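Local atomic coordinates of similar to hydroxylamine oxidoreductase (Kuenenia stuttgartiensis, PDB entry 6H5L), a protein that is probably an oxidoreductase of the multi-haem hydroxylamine oxidoreductase family, binding heme c groups within a reductase complex of an anammox bacterium. Residues P309-Y314 / K331-S336; A398-Y403 / Q450-D455. All blocks are in the same frame, centred on the assembly; numbering follows the deposited sequence.

Contact 1 (P309-Y314 / K331-S336)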
loop_
_atom_site.group_PDB
_atom_site.type_symbol
_atom_site.label_atom_id
_atom_site.label_comp_id
_atom_site.label_asym_id
_atom_site.label_seq_id
_atom_site.Cartn_x
_atom_site.Cartn_y
_atom_site.Cartn_z
ATOM N N PRO A 309 -60.334 -14.659 -6.712
ATOM C CA PRO A 309 -60.477 -13.731 -7.839
ATOM C C PRO A 309 -61.886 -13.760 -8.413
ATOM O O PRO A 309 -62.546 -14.801 -8.445
ATOM C CB PRO A 309 -59.455 -14.255 -8.858
ATOM C CG PRO A 309 -59.347 -15.713 -8.551
ATOM C CD PRO A 309 -59.496 -15.824 -7.055
ATOM N N SER A 310 -62.345 -12.588 -8.871
ATOM C CA SER A 310 -63.670 -12.469 -9.472
ATOM C C SER A 310 -63.745 -13.062 -10.872
ATOM O O SER A 310 -64.845 -13.163 -11.426
ATOM C CB SER A 310 -64.102 -11.001 -9.530
ATOM O OG SER A 310 -63.295 -10.259 -10.432
ATOM N N ASN A 311 -62.612 -13.450 -11.453
ATOM C CA ASN A 311 -62.565 -13.975 -12.808
ATOM C C ASN A 311 -62.832 -15.474 -12.865
ATOM O O ASN A 311 -62.511 -16.112 -13.875
ATOM C CB ASN A 311 -61.211 -13.656 -13.445
ATOM C CG ASN A 311 -60.724 -12.258 -13.107
ATOM O OD1 ASN A 311 -59.934 -12.073 -12.180
ATOM N ND2 ASN A 311 -61.194 -11.266 -13.855
ATOM N N LEU A 312 -63.402 -16.052 -11.810
ATOM C CA LEU A 312 -63.692 -17.476 -11.763
ATOM C C LEU A 312 -65.144 -17.705 -11.372
ATOM O O LEU A 312 -65.745 -16.909 -10.643
ATOM C CB LEU A 312 -62.776 -18.214 -10.774
ATOM C CG LEU A 312 -61.332 -18.459 -11.210
ATOM C CD1 LEU A 312 -60.572 -19.223 -10.136
ATOM C CD2 LEU A 312 -61.294 -19.208 -12.532
ATOM N N GLU A 313 -65.697 -18.809 -11.863
ATOM C CA GLU A 313 -67.041 -19.250 -11.514
ATOM C C GLU A 313 -66.921 -20.391 -10.512
ATOM O O GLU A 313 -66.396 -21.459 -10.844
ATOM C CB GLU A 313 -67.804 -19.695 -12.762
ATOM C CG GLU A 313 -69.228 -20.149 -12.503
ATOM C CD GLU A 313 -70.251 -19.073 -12.809
ATOM O OE1 GLU A 313 -69.888 -17.877 -12.787
ATOM O OE2 GLU A 313 -71.417 -19.430 -13.079
ATOM N N TYR A 314 -67.401 -20.165 -9.293
ATOM C CA TYR A 314 -67.208 -21.100 -8.195
ATOM C C TYR A 314 -68.435 -21.983 -8.007
ATOM O O TYR A 314 -69.562 -21.592 -8.318
ATOM C CB TYR A 314 -66.902 -20.352 -6.896
ATOM C CG TYR A 314 -65.717 -19.424 -7.010
ATOM C CD1 TYR A 314 -64.423 -19.887 -6.800
ATOM C CD2 TYR A 314 -65.889 -18.088 -7.343
ATOM C CE1 TYR A 314 -63.335 -19.041 -6.912
ATOM C CE2 TYR A 314 -64.811 -17.237 -7.457
ATOM C CZ TYR A 314 -63.537 -17.716 -7.240
ATOM O OH TYR A 314 -62.465 -16.864 -7.355
ATOM N N LYS A 331 -63.951 -9.804 -4.114
ATOM C CA LYS A 331 -63.192 -10.594 -5.071
ATOM C C LYS A 331 -62.299 -9.702 -5.926
ATOM O O LYS A 331 -62.732 -8.658 -6.421
ATOM C CB LYS A 331 -64.142 -11.407 -5.952
ATOM C CG LYS A 331 -64.995 -12.415 -5.188
ATOM C CD LYS A 331 -65.016 -13.764 -5.893
ATOM C CE LYS A 331 -66.397 -14.110 -6.427
ATOM N NZ LYS A 331 -67.368 -14.356 -5.328
ATOM N N ILE A 332 -61.048 -10.121 -6.093
ATOM C CA ILE A 332 -60.070 -9.348 -6.850
ATOM C C ILE A 332 -60.327 -9.536 -8.338
ATOM O O ILE A 332 -60.442 -10.667 -8.823
ATOM C CB ILE A 332 -58.640 -9.770 -6.479
ATOM C CG1 ILE A 332 -58.419 -9.666 -4.969
ATOM C CG2 ILE A 332 -57.624 -8.917 -7.224
ATOM C CD1 ILE A 332 -57.062 -10.164 -4.517
ATOM N N ASP A 333 -60.413 -8.425 -9.068
ATOM C CA ASP A 333 -60.531 -8.457 -10.525
ATOM C C ASP A 333 -59.120 -8.387 -11.095
ATOM O O ASP A 333 -58.509 -7.317 -11.147
ATOM C CB ASP A 333 -61.403 -7.313 -11.028
ATOM C CG ASP A 333 -61.761 -7.454 -12.494
ATOM O OD1 ASP A 333 -61.345 -8.455 -13.116
ATOM O OD2 ASP A 333 -62.459 -6.565 -13.024
ATOM N N ILE A 334 -58.598 -9.541 -11.519
ATOM C CA ILE A 334 -57.219 -9.617 -11.994
ATOM C C ILE A 334 -57.019 -8.740 -13.223
ATOM O O ILE A 334 -55.959 -8.128 -13.403
ATOM C CB ILE A 334 -56.834 -11.083 -12.269
ATOM C CG1 ILE A 334 -56.791 -11.865 -10.956
ATOM C CG2 ILE A 334 -55.502 -11.179 -13.000
ATOM C CD1 ILE A 334 -55.913 -11.226 -9.903
ATOM N N TYR A 335 -58.036 -8.648 -14.080
ATOM C CA TYR A 335 -57.926 -7.928 -15.342
ATOM C C TYR A 335 -58.650 -6.583 -15.309
ATOM O O TYR A 335 -59.122 -6.101 -16.340
ATOM C CB TYR A 335 -58.441 -8.796 -16.487
ATOM C CG TYR A 335 -57.682 -10.096 -16.614
ATOM C CD1 TYR A 335 -56.367 -10.109 -17.062
ATOM C CD2 TYR A 335 -58.270 -11.305 -16.272
ATOM C CE1 TYR A 335 -55.662 -11.291 -17.173
ATOM C CE2 TYR A 335 -57.572 -12.493 -16.381
ATOM C CZ TYR A 335 -56.268 -12.481 -16.832
ATOM O OH TYR A 335 -55.567 -13.660 -16.942
ATOM N N SER A 336 -58.738 -5.968 -14.133
ATOM C CA SER A 336 -59.251 -4.612 -14.046
ATOM C C SER A 336 -58.210 -3.624 -14.566
ATOM O O SER A 336 -57.023 -3.939 -14.686
ATOM C CB SER A 336 -59.625 -4.264 -12.604
ATOM O OG SER A 336 -58.471 -4.176 -11.787
#

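Contact 2 (A398-Y403 / Q450-D455)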
loop_
_atom_site.group_PDB
_atom_site.type_symbol
_atom_site.label_atom_id
_atom_site.label_comp_id
_atom_site.label_asym_id
_atom_site.label_seq_id
_atom_site.Cartn_x
_atom_site.Cartn_y
_atom_site.Cartn_z
ATOM N N ALA A 398 -74.854 -28.203 16.338
ATOM C CA ALA A 398 -75.608 -28.129 17.583
ATOM C C ALA A 398 -74.839 -28.714 18.761
ATOM O O ALA A 398 -74.985 -28.233 19.889
ATOM C CB ALA A 398 -76.951 -28.845 17.425
ATOM N N ASN A 399 -74.011 -29.730 18.524
ATOM C CA ASN A 399 -73.285 -30.428 19.581
ATOM C C ASN A 399 -71.792 -30.109 19.551
ATOM O O ASN A 399 -70.948 -30.980 19.778
ATOM C CB ASN A 399 -73.511 -31.935 19.485
ATOM C CG ASN A 399 -74.952 -32.323 19.750
ATOM O OD1 ASN A 399 -75.729 -32.541 18.821
ATOM N ND2 ASN A 399 -75.318 -32.404 21.024
ATOM N N ARG A 400 -71.451 -28.854 19.269
ATOM C CA ARG A 400 -70.068 -28.404 19.315
ATOM C C ARG A 400 -70.058 -26.917 19.635
ATOM O O ARG A 400 -71.085 -26.236 19.557
ATOM C CB ARG A 400 -69.332 -28.699 18.001
ATOM C CG ARG A 400 -69.726 -27.812 16.829
ATOM C CD ARG A 400 -69.058 -28.299 15.551
ATOM N NE ARG A 400 -68.934 -27.243 14.550
ATOM C CZ ARG A 400 -68.265 -27.376 13.410
ATOM N NH1 ARG A 400 -67.660 -28.521 13.125
ATOM N NH2 ARG A 400 -68.197 -26.365 12.554
ATOM N N ASP A 401 -68.878 -26.419 20.006
ATOM C CA ASP A 401 -68.743 -25.017 20.366
ATOM C C ASP A 401 -69.125 -24.124 19.186
ATOM O O ASP A 401 -68.948 -24.503 18.024
ATOM C CB ASP A 401 -67.314 -24.708 20.806
ATOM C CG ASP A 401 -67.078 -24.999 22.274
ATOM O OD1 ASP A 401 -68.035 -25.417 22.959
ATOM O OD2 ASP A 401 -65.933 -24.813 22.741
ATOM N N PRO A 402 -69.656 -22.933 19.456
ATOM C CA PRO A 402 -70.000 -22.017 18.361
ATOM C C PRO A 402 -68.771 -21.392 17.722
ATOM O O PRO A 402 -67.637 -21.709 18.096
ATOM C CB PRO A 402 -70.870 -20.961 19.053
ATOM C CG PRO A 402 -70.384 -20.957 20.463
ATOM C CD PRO A 402 -70.024 -22.384 20.774
ATOM N N TYR A 403 -68.994 -20.515 16.749
ATOM C CA TYR A 403 -67.902 -19.755 16.160
ATOM C C TYR A 403 -67.174 -18.979 17.257
ATOM O O TYR A 403 -67.809 -18.522 18.215
ATOM C CB TYR A 403 -68.445 -18.802 15.091
ATOM C CG TYR A 403 -67.394 -18.089 14.270
ATOM C CD1 TYR A 403 -66.820 -18.695 13.159
ATOM C CD2 TYR A 403 -66.981 -16.806 14.601
ATOM C CE1 TYR A 403 -65.861 -18.043 12.404
ATOM C CE2 TYR A 403 -66.023 -16.146 13.853
ATOM C CZ TYR A 403 -65.466 -16.769 12.755
ATOM O OH TYR A 403 -64.512 -16.117 12.006
ATOM N N GLN A 450 -64.181 -26.940 21.338
ATOM C CA GLN A 450 -64.787 -28.240 21.619
ATOM C C GLN A 450 -65.391 -28.793 20.334
ATOM O O GLN A 450 -66.495 -28.413 19.937
ATOM C CB GLN A 450 -65.839 -28.109 22.713
ATOM C CG GLN A 450 -66.146 -29.404 23.439
ATOM C CD GLN A 450 -64.997 -29.862 24.313
ATOM O OE1 GLN A 450 -64.199 -30.709 23.913
ATOM N NE2 GLN A 450 -64.907 -29.302 25.515
ATOM N N ASP A 451 -64.656 -29.697 19.680
ATOM C CA ASP A 451 -65.079 -30.328 18.428
ATOM C C ASP A 451 -65.378 -29.297 17.341
ATOM O O ASP A 451 -66.254 -29.502 16.496
ATOM C CB ASP A 451 -66.283 -31.248 18.649
ATOM C CG ASP A 451 -65.943 -32.453 19.509
ATOM O OD1 ASP A 451 -64.883 -33.074 19.273
ATOM O OD2 ASP A 451 -66.728 -32.776 20.426
ATOM N N ASN A 452 -64.646 -28.185 17.351
ATOM C CA ASN A 452 -64.807 -27.128 16.361
ATOM C C ASN A 452 -63.461 -26.451 16.132
ATOM O O ASN A 452 -62.932 -25.802 17.045
ATOM C CB ASN A 452 -65.862 -26.116 16.816
ATOM C CG ASN A 452 -66.154 -25.055 15.767
ATOM O OD1 ASN A 452 -65.652 -25.111 14.644
ATOM N ND2 ASN A 452 -66.983 -24.084 16.130
ATOM N N PRO A 453 -62.871 -26.569 14.931
ATOM C CA PRO A 453 -63.427 -27.242 13.752
ATOM C C PRO A 453 -63.342 -28.763 13.794
ATOM O O PRO A 453 -62.815 -29.338 14.748
ATOM C CB PRO A 453 -62.557 -26.705 12.616
ATOM C CG PRO A 453 -61.236 -26.501 13.262
ATOM C CD PRO A 453 -61.553 -25.977 14.642
ATOM N N SER A 454 -63.869 -29.399 12.751
ATOM C CA SER A 454 -63.756 -30.836 12.574
ATOM C C SER A 454 -62.452 -31.161 11.847
ATOM O O SER A 454 -61.650 -30.280 11.526
ATOM C CB SER A 454 -64.964 -31.381 11.813
ATOM O OG SER A 454 -65.077 -30.785 10.532
ATOM N N ASP A 455 -62.232 -32.450 11.588
ATOM C CA ASP A 455 -61.006 -32.865 10.916
ATOM C C ASP A 455 -60.963 -32.348 9.482
ATOM O O ASP A 455 -59.934 -31.828 9.035
ATOM C CB ASP A 455 -60.884 -34.389 10.942
ATOM C CG ASP A 455 -59.458 -34.854 11.161
ATOM O OD1 ASP A 455 -58.526 -34.068 10.888
ATOM O OD2 ASP A 455 -59.272 -36.007 11.607
HETATM O O HOH W 1 -68.856 -30.958 21.279
#

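Contact 1 (P309-Y314 / K331-S336)
The side-chain amide of Asn311 bonds to segment 331-336 through both of its ends. Its OD1 accepts the backbone N-H of Ile334 at 2.9 Å, in the carbonyl plane and on a lone pair. ND2 gives a hydrogen to Asp333 OD1 at 2.9 Å, meeting that oxygen nearly along its C-O axis. The side chains of Asn311 and Asp333 cross at about a right angle, and Asp333 reaches the amide because its CG stands anti to the backbone N (chi1 -169°). Between the backbones, Ser310 N donates to Ile332 O (2.7 Å), while Ser310 OG adds a weak bond to the same oxygen. With the further backbone bonding of Ile332 to Pro308, this makes a single beta bridge, centred on Pro309 and Ile332, in a region otherwise without regular structure. The amide of Asn311 thus grips the start of a type I turn, Asp333 to Ser336, whose last residue is the N-cap of helix 337-350. Apolar contacts flank the bridge. Ser310 CB rests on Lys331 CB at 3.6 Å, and Pro309 CB lies 4.1 Å from Ile334 CG1. Lys331 slides past Tyr314 in the opposite direction, its CE 3.7 Å from Tyr314 CE2, and carries NZ on to the carbonyls of Leu318 and Tyr321. Pro309 and Tyr314 also touch helix 356-389, at His374 and Asp378.

Contact 2 (A398-Y403 / Q450-D455)
The guanidinium of Arg400 and the side-chain amide of Asn452 are stacked, their planes 15° apart. Asn452 OD1 lies over one face of the guanidinium, offset toward its rim and 3.5 Å from Arg400 NH2, while the two side chains themselves cross at about a right angle. From CG to NE the arginine is extended, running past the backbone of the other segment so that CD comes within 3.2 Å of Asp451 O. Its NH1 then forms a salt bridge with Glu457, which also accepts from Ser454 OG. The amide is held at both ends: OD1 bonds to the hydroxyl of Tyr443, and ND2 donates to Asp401 O at 2.8 Å, from well above the carbonyl plane. Together these two bonds probably hold the amide in this orientation.

The third flat group, the carboxylate of Asp401, receives the backbone N-H of Gln450 on OD2 at 3.1 Å, from above its plane rather than within it. In return, Asp401 N donates to Gln450 O at 3.1 Å along a nearly straight path (173°), so these two residues form a reciprocal pair. A salt bridge from Arg190 to OD2 probably offsets the negative charge. Farther along, a water donates both to Asn399 O and to Asp451 OD2.

The pairing joins the connection between helices 356-389 and 406-412 to the one leading into helix 455-476, for which Ser454 is the N-cap after the cis peptide bond before Pro453. Asp451 N bonds to Gln499 of the second subunit, another copy of this protein, placing the junction beside a subunit boundary; within its own chain, Tyr403 packs against helix 182-189.

How the contacts relate
Both contacts are partly buried meetings of irregular segments, and each ends at the start of a helix. They come in series along the chain and do not touch, their nearest atoms being about 17 Å apart. Helix 356-389 links them: contact 1 packs on its side, while contact 2 uses the loop that follows it. Contact 1 lies nearer the chain centre, with the side chain of Ile334 about 7 Å from a heme c, and combines a backbone bridge with side-chain amide bonds and a little apolar packing. Contact 2 lies farther out beside the second subunit and relies on polar and stacked groups, whose charges are met by residues outside the pair.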